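Local coordinates for putative cell wall hydrolase phosphatase-associated protein (Clostridioides difficile, PDB 7CFL), which is an autolysin whose catalytic domain, the part described here, probably cleaves peptide bonds of the bacterial cell wall as a cysteine-type endopeptidase, at residues D105-S110 against V117-I122; S19-L24 against S42-Y47; V82-Q87 against V94-I99. All blocks are in the same frame, centred on the assembly; numbering follows the deposited sequence. Where two conformers were deposited one is given.

Interaction 1. Residues D105-S110 against V117-I122; sequences DMIHAS and VTISNI
The imidazole of His108 meets Ser120 OG at its edge, in the ring plane, with His108 NE2 to Ser120 OG at 2.8 Å; either group could supply the proton. Met106 CE lies over the centre of one ring face, 3.9 Å from its plane, and toward the rim of the other face sits Ser110 N. With CG between backbone N and carbonyl carbon (chi1 61°), the ring also brings His108 CD2 within 3.4 Å of Thr118 O. ND1 bonds His96 NE2 in the conformer given, which would help fix the ring's rotation.

A second flat pair is looser. Asn121 ND2 approaches Asp105 OD1 at 3.1 Å from above the carboxylate, the two planes being 77° apart; ND2 also donates to Asn103 O, and OD1 of Asn121 accepts from Asn123 N. Backbone bonds join Met106 with Ser120 and His108 with Thr118, both ways in each pair, the pattern of an antiparallel beta hairpin, strands 105-110 and 118-121.

The face bearing Ile107, Ile119 and Val117 packs on Phe44 of helix 41-53 and on Leu25; the other carries Met106 against Val82 and Phe84 of strand 81-84 and Tyr127 of helix 125-128. Strand 96-102 flanks 105-110.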
loop_
_atom_site.group_PDB
_atom_site.type_symbol
_atom_site.label_atom_id
_atom_site.label_comp_id
_atom_site.label_asym_id
_atom_site.label_seq_id
_atom_site.Cartn_x
_atom_site.Cartn_y
_atom_site.Cartn_z
ATOM N N ASP A 105 3.547 6.779 8.561
ATOM C CA ASP A 105 2.902 7.258 7.310
ATOM C C ASP A 105 2.966 6.155 6.247
ATOM O O ASP A 105 4.001 5.479 6.119
ATOM C CB ASP A 105 3.556 8.555 6.840
ATOM C CG ASP A 105 3.090 9.797 7.580
ATOM O OD1 ASP A 105 2.036 9.742 8.235
ATOM O OD2 ASP A 105 3.799 10.798 7.526
ATOM N N MET A 106 1.890 5.990 5.471
ATOM C CA MET A 106 1.951 5.196 4.231
ATOM C C MET A 106 1.350 6.031 3.101
ATOM O O MET A 106 0.474 6.879 3.372
ATOM C CB MET A 106 1.158 3.891 4.325
ATOM C CG MET A 106 -0.326 4.091 4.682
ATOM S SD MET A 106 -1.202 2.543 4.646
ATOM C CE MET A 106 -2.827 3.042 5.176
ATOM N N ILE A 107 1.830 5.768 1.910
ATOM C CA ILE A 107 1.168 6.307 0.691
ATOM C C ILE A 107 0.282 5.198 0.114
ATOM O O ILE A 107 0.718 4.060 0.027
ATOM C CB ILE A 107 2.177 6.887 -0.304
ATOM C CG1 ILE A 107 1.474 7.581 -1.503
ATOM C CG2 ILE A 107 3.131 5.819 -0.800
ATOM C CD1 ILE A 107 2.385 8.552 -2.207
ATOM N N HIS A 108 -0.909 5.559 -0.395
ATOM C CA HIS A 108 -1.873 4.539 -0.867
ATOM C C HIS A 108 -2.929 5.196 -1.738
ATOM O O HIS A 108 -3.133 6.414 -1.635
ATOM C CB HIS A 108 -2.515 3.742 0.286
ATOM C CG HIS A 108 -3.294 4.548 1.264
ATOM N ND1 HIS A 108 -4.515 4.128 1.769
ATOM C CD2 HIS A 108 -3.079 5.770 1.791
ATOM C CE1 HIS A 108 -4.979 5.033 2.600
ATOM N NE2 HIS A 108 -4.122 6.046 2.632
ATOM N N ALA A 109 -3.652 4.351 -2.432
ATOM C CA ALA A 109 -4.805 4.787 -3.243
ATOM C C ALA A 109 -6.033 4.589 -2.333
ATOM O O ALA A 109 -6.495 3.435 -2.182
ATOM C CB ALA A 109 -4.841 3.944 -4.452
ATOM N N SER A 110 -6.496 5.637 -1.664
ATOM C CA SER A 110 -7.522 5.516 -0.603
ATOM C C SER A 110 -8.899 5.496 -1.259
ATOM O O SER A 110 -9.245 6.486 -1.920
ATOM C CB SER A 110 -7.422 6.610 0.406
ATOM O OG SER A 110 -8.620 6.666 1.151
ATOM N N VAL A 117 -4.887 8.948 -4.487
ATOM C CA VAL A 117 -3.560 8.645 -3.881
ATOM C C VAL A 117 -3.280 9.735 -2.846
ATOM O O VAL A 117 -3.286 10.972 -3.183
ATOM C CB VAL A 117 -2.446 8.563 -4.931
ATOM C CG1 VAL A 117 -1.090 8.341 -4.291
ATOM C CG2 VAL A 117 -2.724 7.498 -5.975
ATOM N N THR A 118 -3.016 9.310 -1.616
ATOM C CA THR A 118 -2.900 10.230 -0.472
ATOM C C THR A 118 -1.972 9.563 0.534
ATOM O O THR A 118 -1.553 8.403 0.312
ATOM C CB THR A 118 -4.255 10.560 0.173
ATOM O OG1 THR A 118 -4.057 11.641 1.083
ATOM C CG2 THR A 118 -4.886 9.408 0.926
ATOM N N ILE A 119 -1.734 10.293 1.603
ATOM C CA ILE A 119 -0.879 9.806 2.724
ATOM C C ILE A 119 -1.744 9.721 3.984
ATOM O O ILE A 119 -2.460 10.707 4.300
ATOM C CB ILE A 119 0.345 10.722 2.870
ATOM C CG1 ILE A 119 1.334 10.502 1.721
ATOM C CG2 ILE A 119 1.012 10.512 4.227
ATOM C CD1 ILE A 119 2.357 11.596 1.579
ATOM N N SER A 120 -1.650 8.595 4.694
ATOM C CA SER A 120 -2.399 8.310 5.940
ATOM C C SER A 120 -1.424 7.633 6.904
ATOM O O SER A 120 -0.364 7.161 6.428
ATOM C CB SER A 120 -3.594 7.433 5.721
ATOM O OG SER A 120 -4.402 7.904 4.662
ATOM N N ASN A 121 -1.768 7.644 8.187
ATOM C CA ASN A 121 -0.923 7.108 9.280
ATOM C C ASN A 121 -1.498 5.758 9.752
ATOM O O ASN A 121 -2.646 5.685 10.188
ATOM C CB ASN A 121 -0.771 8.146 10.389
ATOM C CG ASN A 121 0.434 7.831 11.237
ATOM O OD1 ASN A 121 0.377 6.906 12.034
ATOM N ND2 ASN A 121 1.536 8.530 10.989
ATOM N N ILE A 122 -0.697 4.704 9.712
ATOM C CA ILE A 122 -1.141 3.339 10.127
ATOM C C ILE A 122 -1.456 3.320 11.641
ATOM O O ILE A 122 -2.114 2.357 12.062
ATOM C CB ILE A 122 -0.098 2.285 9.694
ATOM C CG1 ILE A 122 1.131 2.263 10.607
ATOM C CG2 ILE A 122 0.275 2.465 8.218
ATOM C CD1 ILE A 122 2.152 1.237 10.224
#

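Interaction 2. Residues S19-L24 against S42-Y47; sequences SFAKTL and SGFTQY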
loop_
_atom_site.group_PDB
_atom_site.type_symbol
_atom_site.label_atom_id
_atom_site.label_comp_id
_atom_site.label_asym_id
_atom_site.label_seq_id
_atom_site.Cartn_x
_atom_site.Cartn_y
_atom_site.Cartn_z
ATOM N N SER A 19 9.796 8.183 -3.767
ATOM C CA SER A 19 9.792 9.438 -4.568
ATOM C C SER A 19 8.921 9.259 -5.814
ATOM O O SER A 19 8.203 10.203 -6.135
ATOM C CB SER A 19 11.169 9.922 -4.909
ATOM O OG SER A 19 11.911 8.914 -5.560
ATOM N N PHE A 20 8.934 8.094 -6.458
ATOM C CA PHE A 20 8.047 7.854 -7.634
ATOM C C PHE A 20 6.585 7.882 -7.169
ATOM O O PHE A 20 5.740 8.509 -7.810
ATOM C CB PHE A 20 8.335 6.504 -8.279
ATOM C CG PHE A 20 7.444 6.269 -9.462
ATOM C CD1 PHE A 20 7.529 7.091 -10.569
ATOM C CD2 PHE A 20 6.415 5.337 -9.391
ATOM C CE1 PHE A 20 6.654 6.894 -11.632
ATOM C CE2 PHE A 20 5.539 5.154 -10.450
ATOM C CZ PHE A 20 5.671 5.931 -11.571
ATOM N N ALA A 21 6.277 7.180 -6.072
ATOM C CA ALA A 21 4.910 7.091 -5.508
ATOM C C ALA A 21 4.386 8.494 -5.215
ATOM O O ALA A 21 3.205 8.755 -5.517
ATOM C CB ALA A 21 4.903 6.237 -4.261
ATOM N N LYS A 22 5.234 9.389 -4.702
ATOM C CA LYS A 22 4.786 10.762 -4.336
ATOM C C LYS A 22 4.392 11.570 -5.590
ATOM O O LYS A 22 3.514 12.450 -5.444
ATOM C CB LYS A 22 5.830 11.468 -3.477
ATOM C CG LYS A 22 5.922 10.905 -2.067
ATOM C CD LYS A 22 6.601 11.852 -1.115
ATOM C CE LYS A 22 6.872 11.189 0.213
ATOM N NZ LYS A 22 7.797 11.972 1.055
ATOM N N THR A 23 4.969 11.277 -6.767
ATOM C CA THR A 23 4.617 11.979 -8.041
ATOM C C THR A 23 3.154 11.685 -8.391
ATOM O O THR A 23 2.574 12.467 -9.180
ATOM C CB THR A 23 5.476 11.624 -9.266
ATOM O OG1 THR A 23 5.282 10.284 -9.722
ATOM C CG2 THR A 23 6.951 11.884 -9.076
ATOM N N LEU A 24 2.581 10.601 -7.869
ATOM C CA LEU A 24 1.199 10.172 -8.190
ATOM C C LEU A 24 0.192 10.699 -7.162
ATOM O O LEU A 24 -0.997 10.305 -7.268
ATOM C CB LEU A 24 1.156 8.650 -8.304
ATOM C CG LEU A 24 2.129 8.003 -9.290
ATOM C CD1 LEU A 24 2.091 6.498 -9.160
ATOM C CD2 LEU A 24 1.810 8.392 -10.727
ATOM N N SER A 42 -4.170 -1.892 -4.584
ATOM C CA SER A 42 -3.195 -2.913 -5.030
ATOM C C SER A 42 -2.682 -2.584 -6.438
ATOM O O SER A 42 -1.550 -2.902 -6.754
ATOM C CB SER A 42 -3.842 -4.272 -4.978
ATOM O OG SER A 42 -5.023 -4.276 -5.764
ATOM N N GLY A 43 -3.494 -1.949 -7.280
ATOM C CA GLY A 43 -3.003 -1.523 -8.601
ATOM C C GLY A 43 -1.937 -0.451 -8.469
ATOM O O GLY A 43 -0.983 -0.445 -9.278
ATOM N N PHE A 44 -2.075 0.403 -7.453
ATOM C CA PHE A 44 -1.118 1.471 -7.113
ATOM C C PHE A 44 0.190 0.847 -6.674
ATOM O O PHE A 44 1.265 1.187 -7.183
ATOM C CB PHE A 44 -1.667 2.340 -5.988
ATOM C CG PHE A 44 -0.726 3.422 -5.531
ATOM C CD1 PHE A 44 -0.400 4.494 -6.349
ATOM C CD2 PHE A 44 -0.164 3.355 -4.265
ATOM C CE1 PHE A 44 0.470 5.482 -5.907
ATOM C CE2 PHE A 44 0.704 4.343 -3.831
ATOM C CZ PHE A 44 1.009 5.411 -4.642
ATOM N N THR A 45 0.128 -0.039 -5.689
ATOM C CA THR A 45 1.386 -0.675 -5.222
ATOM C C THR A 45 2.046 -1.470 -6.355
ATOM O O THR A 45 3.258 -1.308 -6.545
ATOM C CB THR A 45 1.173 -1.501 -3.959
ATOM O OG1 THR A 45 0.210 -2.532 -4.172
ATOM C CG2 THR A 45 0.739 -0.630 -2.812
ATOM N N GLN A 46 1.290 -2.276 -7.118
ATOM C CA GLN A 46 1.877 -2.992 -8.276
ATOM C C GLN A 46 2.581 -1.995 -9.206
ATOM O O GLN A 46 3.695 -2.289 -9.657
ATOM C CB GLN A 46 0.846 -3.844 -9.014
ATOM C CG GLN A 46 1.484 -4.899 -9.898
ATOM C CD GLN A 46 0.462 -5.601 -10.747
ATOM O OE1 GLN A 46 -0.265 -4.946 -11.513
ATOM N NE2 GLN A 46 0.458 -6.914 -10.697
ATOM N N TYR A 47 1.874 -0.950 -9.658
ATOM C CA TYR A 47 2.403 0.002 -10.655
ATOM C C TYR A 47 3.670 0.701 -10.135
ATOM O O TYR A 47 4.715 0.797 -10.853
ATOM C CB TYR A 47 1.316 1.018 -10.979
ATOM C CG TYR A 47 1.741 2.057 -11.987
ATOM C CD1 TYR A 47 1.725 1.800 -13.357
ATOM C CD2 TYR A 47 2.115 3.324 -11.573
ATOM C CE1 TYR A 47 2.098 2.775 -14.269
ATOM C CE2 TYR A 47 2.488 4.306 -12.463
ATOM C CZ TYR A 47 2.461 4.037 -13.822
ATOM O OH TYR A 47 2.808 5.026 -14.687
#
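Phe20 and Tyr47 bring their rings together obliquely, neither stacked nor edge-to-face: the planes make 39° and the centroids lie 5.9 Å apart. Each side chain swings CG away from its own backbone N (chi1 -180° in Phe20, 180° in Tyr47), and this carries each ring toward the other helix. The touching atoms are Phe20 CZ and Tyr47 CE2, at 3.7 Å, with the tyrosine atom arriving at the edge of the phenylalanine ring, near its plane. The two side chains cross at about a right angle.

Phe44, one turn before Tyr47, adopts the same first torsion and reaches its neighbours by its far rim. Its CZ comes to 4.0 Å from Ala21 CB, and its CE1 to 3.8 Å from Leu24 CD1. This is helix-to-helix packing in an NlpC/P60 domain, joining helix 13-22 and the residues after it to helix 41-53, whose first residue, Cys41, is probably the nucleophile, as in relatives of this family.

Leu24 and Phe44 run past each other in opposite directions, with Leu24 CB and CD1 both near Phe44 CE1. The same methyl, Leu24 CD1, also lies at the edge of the Tyr47 ring, 4.0 Å from Tyr47 CE2. Just before it, Thr23 OG1 donates to Phe20 O at 2.6 Å, in the carbonyl plane. Val48 of helix 41-53 also touches Ala21 and Leu24, and Phe39 meets both Leu24 and Tyr47.

Interaction 3. Residues V82-Q87 against V94-I99; sequences VFFDTQ and VSHVGI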
loop_
_atom_site.group_PDB
_atom_site.type_symbol
_atom_site.label_atom_id
_atom_site.label_comp_id
_atom_site.label_asym_id
_atom_site.label_seq_id
_atom_site.Cartn_x
_atom_site.Cartn_y
_atom_site.Cartn_z
ATOM N N VAL A 82 2.225 -2.568 3.558
ATOM C CA VAL A 82 1.451 -2.756 4.812
ATOM C C VAL A 82 0.026 -3.117 4.413
ATOM O O VAL A 82 -0.483 -2.518 3.446
ATOM C CB VAL A 82 1.523 -1.511 5.717
ATOM C CG1 VAL A 82 2.869 -1.433 6.429
ATOM C CG2 VAL A 82 1.159 -0.229 4.971
ATOM N N PHE A 83 -0.572 -4.101 5.064
ATOM C CA PHE A 83 -1.874 -4.713 4.673
ATOM C C PHE A 83 -2.920 -4.531 5.791
ATOM O O PHE A 83 -2.665 -4.611 7.004
ATOM C CB PHE A 83 -1.680 -6.187 4.323
ATOM C CG PHE A 83 -0.701 -6.395 3.206
ATOM C CD1 PHE A 83 -1.134 -6.177 1.893
ATOM C CD2 PHE A 83 0.657 -6.610 3.410
ATOM C CE1 PHE A 83 -0.252 -6.279 0.834
ATOM C CE2 PHE A 83 1.538 -6.720 2.341
ATOM C CZ PHE A 83 1.083 -6.522 1.050
ATOM N N PHE A 84 -4.169 -4.338 5.401
ATOM C CA PHE A 84 -5.317 -4.087 6.302
ATOM C C PHE A 84 -6.529 -4.901 5.872
ATOM O O PHE A 84 -6.647 -5.254 4.687
ATOM C CB PHE A 84 -5.664 -2.604 6.345
ATOM C CG PHE A 84 -4.476 -1.722 6.611
ATOM C CD1 PHE A 84 -4.167 -1.305 7.900
ATOM C CD2 PHE A 84 -3.608 -1.408 5.579
ATOM C CE1 PHE A 84 -3.059 -0.501 8.114
ATOM C CE2 PHE A 84 -2.503 -0.613 5.799
ATOM C CZ PHE A 84 -2.219 -0.180 7.070
ATOM N N ASP A 85 -7.415 -5.169 6.823
ATOM C CA ASP A 85 -8.729 -5.813 6.560
ATOM C C ASP A 85 -9.831 -4.735 6.523
ATOM O O ASP A 85 -9.510 -3.538 6.623
ATOM C CB ASP A 85 -8.971 -6.956 7.556
ATOM C CG ASP A 85 -9.030 -6.558 9.018
ATOM O OD1 ASP A 85 -8.752 -7.432 9.867
ATOM O OD2 ASP A 85 -9.345 -5.389 9.296
ATOM N N THR A 86 -11.093 -5.161 6.373
ATOM C CA THR A 86 -12.313 -4.296 6.330
ATOM C C THR A 86 -12.950 -4.312 7.730
ATOM O O THR A 86 -12.764 -5.316 8.459
ATOM C CB THR A 86 -13.198 -4.719 5.147
ATOM O OG1 THR A 86 -12.548 -4.205 3.984
ATOM C CG2 THR A 86 -14.626 -4.216 5.181
ATOM N N GLN A 87 -13.654 -3.230 8.086
ATOM C CA GLN A 87 -14.004 -2.845 9.488
ATOM C C GLN A 87 -14.832 -3.937 10.183
ATOM O O GLN A 87 -14.336 -4.477 11.196
ATOM C CB GLN A 87 -14.732 -1.494 9.573
ATOM C CG GLN A 87 -15.767 -1.220 8.482
ATOM C CD GLN A 87 -15.290 -0.261 7.417
ATOM O OE1 GLN A 87 -16.052 0.571 6.927
ATOM N NE2 GLN A 87 -14.023 -0.365 7.045
ATOM N N VAL A 94 -7.449 -9.771 3.929
ATOM C CA VAL A 94 -6.759 -8.533 3.487
ATOM C C VAL A 94 -7.540 -7.942 2.297
ATOM O O VAL A 94 -7.851 -8.692 1.365
ATOM C CB VAL A 94 -5.292 -8.814 3.130
ATOM C CG1 VAL A 94 -4.659 -7.637 2.403
ATOM C CG2 VAL A 94 -4.480 -9.205 4.371
ATOM N N SER A 95 -7.861 -6.658 2.385
ATOM C CA SER A 95 -8.657 -5.894 1.389
ATOM C C SER A 95 -8.014 -4.533 1.040
ATOM O O SER A 95 -8.581 -3.808 0.172
ATOM C CB SER A 95 -10.055 -5.711 1.917
ATOM O OG SER A 95 -10.030 -5.091 3.198
ATOM N N HIS A 96 -6.890 -4.170 1.671
ATOM C CA HIS A 96 -6.221 -2.863 1.435
ATOM C C HIS A 96 -4.711 -3.005 1.633
ATOM O O HIS A 96 -4.241 -3.918 2.368
ATOM C CB HIS A 96 -6.842 -1.766 2.316
ATOM C CG HIS A 96 -6.510 -0.379 1.871
ATOM N ND1 HIS A 96 -6.982 0.162 0.667
ATOM C CD2 HIS A 96 -5.738 0.567 2.446
ATOM C CE1 HIS A 96 -6.524 1.390 0.552
ATOM N NE2 HIS A 96 -5.748 1.663 1.634
ATOM N N VAL A 97 -3.960 -2.147 0.969
ATOM C CA VAL A 97 -2.472 -2.152 0.998
ATOM C C VAL A 97 -2.008 -0.722 0.757
ATOM O O VAL A 97 -2.604 -0.010 -0.100
ATOM C CB VAL A 97 -1.875 -3.114 -0.054
ATOM C CG1 VAL A 97 -2.310 -2.798 -1.491
ATOM C CG2 VAL A 97 -0.370 -3.157 -0.021
ATOM N N GLY A 98 -0.916 -0.362 1.396
ATOM C CA GLY A 98 -0.184 0.896 1.233
ATOM C C GLY A 98 1.301 0.629 1.252
ATOM O O GLY A 98 1.706 -0.518 1.576
ATOM N N ILE A 99 2.084 1.634 0.895
ATOM C CA ILE A 99 3.569 1.580 0.899
ATOM C C ILE A 99 4.017 2.378 2.106
ATOM O O ILE A 99 3.701 3.552 2.215
ATOM C CB ILE A 99 4.198 2.128 -0.401
ATOM C CG1 ILE A 99 3.682 1.378 -1.629
ATOM C CG2 ILE A 99 5.713 2.131 -0.321
ATOM C CD1 ILE A 99 4.067 2.002 -2.955
#
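Phe83 and Val97 lie side by side across the two strands and point the same way, a non-hydrogen-bonded antiparallel pair whose closest atoms, Phe83 CE1 and Val97 CG2, are only 3.2 Å apart. The fit is tight: the phenyl ring hangs off CB opposite its carbonyl carbon (chi1 -58°), while Val97 sends CG2 away from its own N and into the ring's flank, at an angle neither over the face nor at the edge. Val94 closes in from further along, its CG1 resting 3.8 Å from Phe83 CB. This surface continues onto Gln64 and Ser61 of helix 61-64.

Val82 and Phe84 project from the reverse face. Val82 CG2 leans over the backbone of Gly98, 3.5 Å from its O, where the partner has no side chain to intervene. Phe84 turns its ring so that His96 O is met near the ring plane, at the edge, and it also packs against Met106 and Ile122.

The hairpin between strands 81-84 and 96-102 is regular at Val82 and Gly98, which exchange two backbone bonds. It then breaks step: two residues, Ser95 and His96, stand opposite the single Phe84, which makes a classic beta bulge. Phe84 O accepts from Ser95 N at 3.0 Å in the carbonyl plane and from His96 N at 3.2 Å, tilted out of it; Phe84 N returns a bond to His96 O at 3.1 Å. Beyond the bulge, Ser95 OG and Thr86 OG1 share a hydrogen bond of 2.8 Å.

A carbonyl gripped by two N-H groups should hold the backbone firmly just where His96 leaves it. In the conformer given, His96 bonds His108 through NE2 and touches Cys41, consistent with a bulge that helps place one histidine of the Cys-His-His triad familiar in NlpC/P60 peptidases.

Along the chain the contacts come in the order interactions 2, 3, 1, each closing before the next opens. Interactions 3 and 1 are successive hairpins of one antiparallel sheet, their centres about 11 Å apart, and strands 96-102 and 105-110 are the neighbours that join them. Interaction 2 lies in the helical layer that packs on that sheet, its centre about 11 Å from interaction 1 and 15 Å from interaction 3. Phe44 reaches Ile107 and Val117 of interaction 1, while Thr45 packs on Val97 and Ile99 of interaction 3. Helix 41-53 thus spans both hairpins. His96 and His108 project from the other face, where His96 touches Cys41 at the helix start, consistent with the Cys-His-His site of NlpC/P60 peptidases.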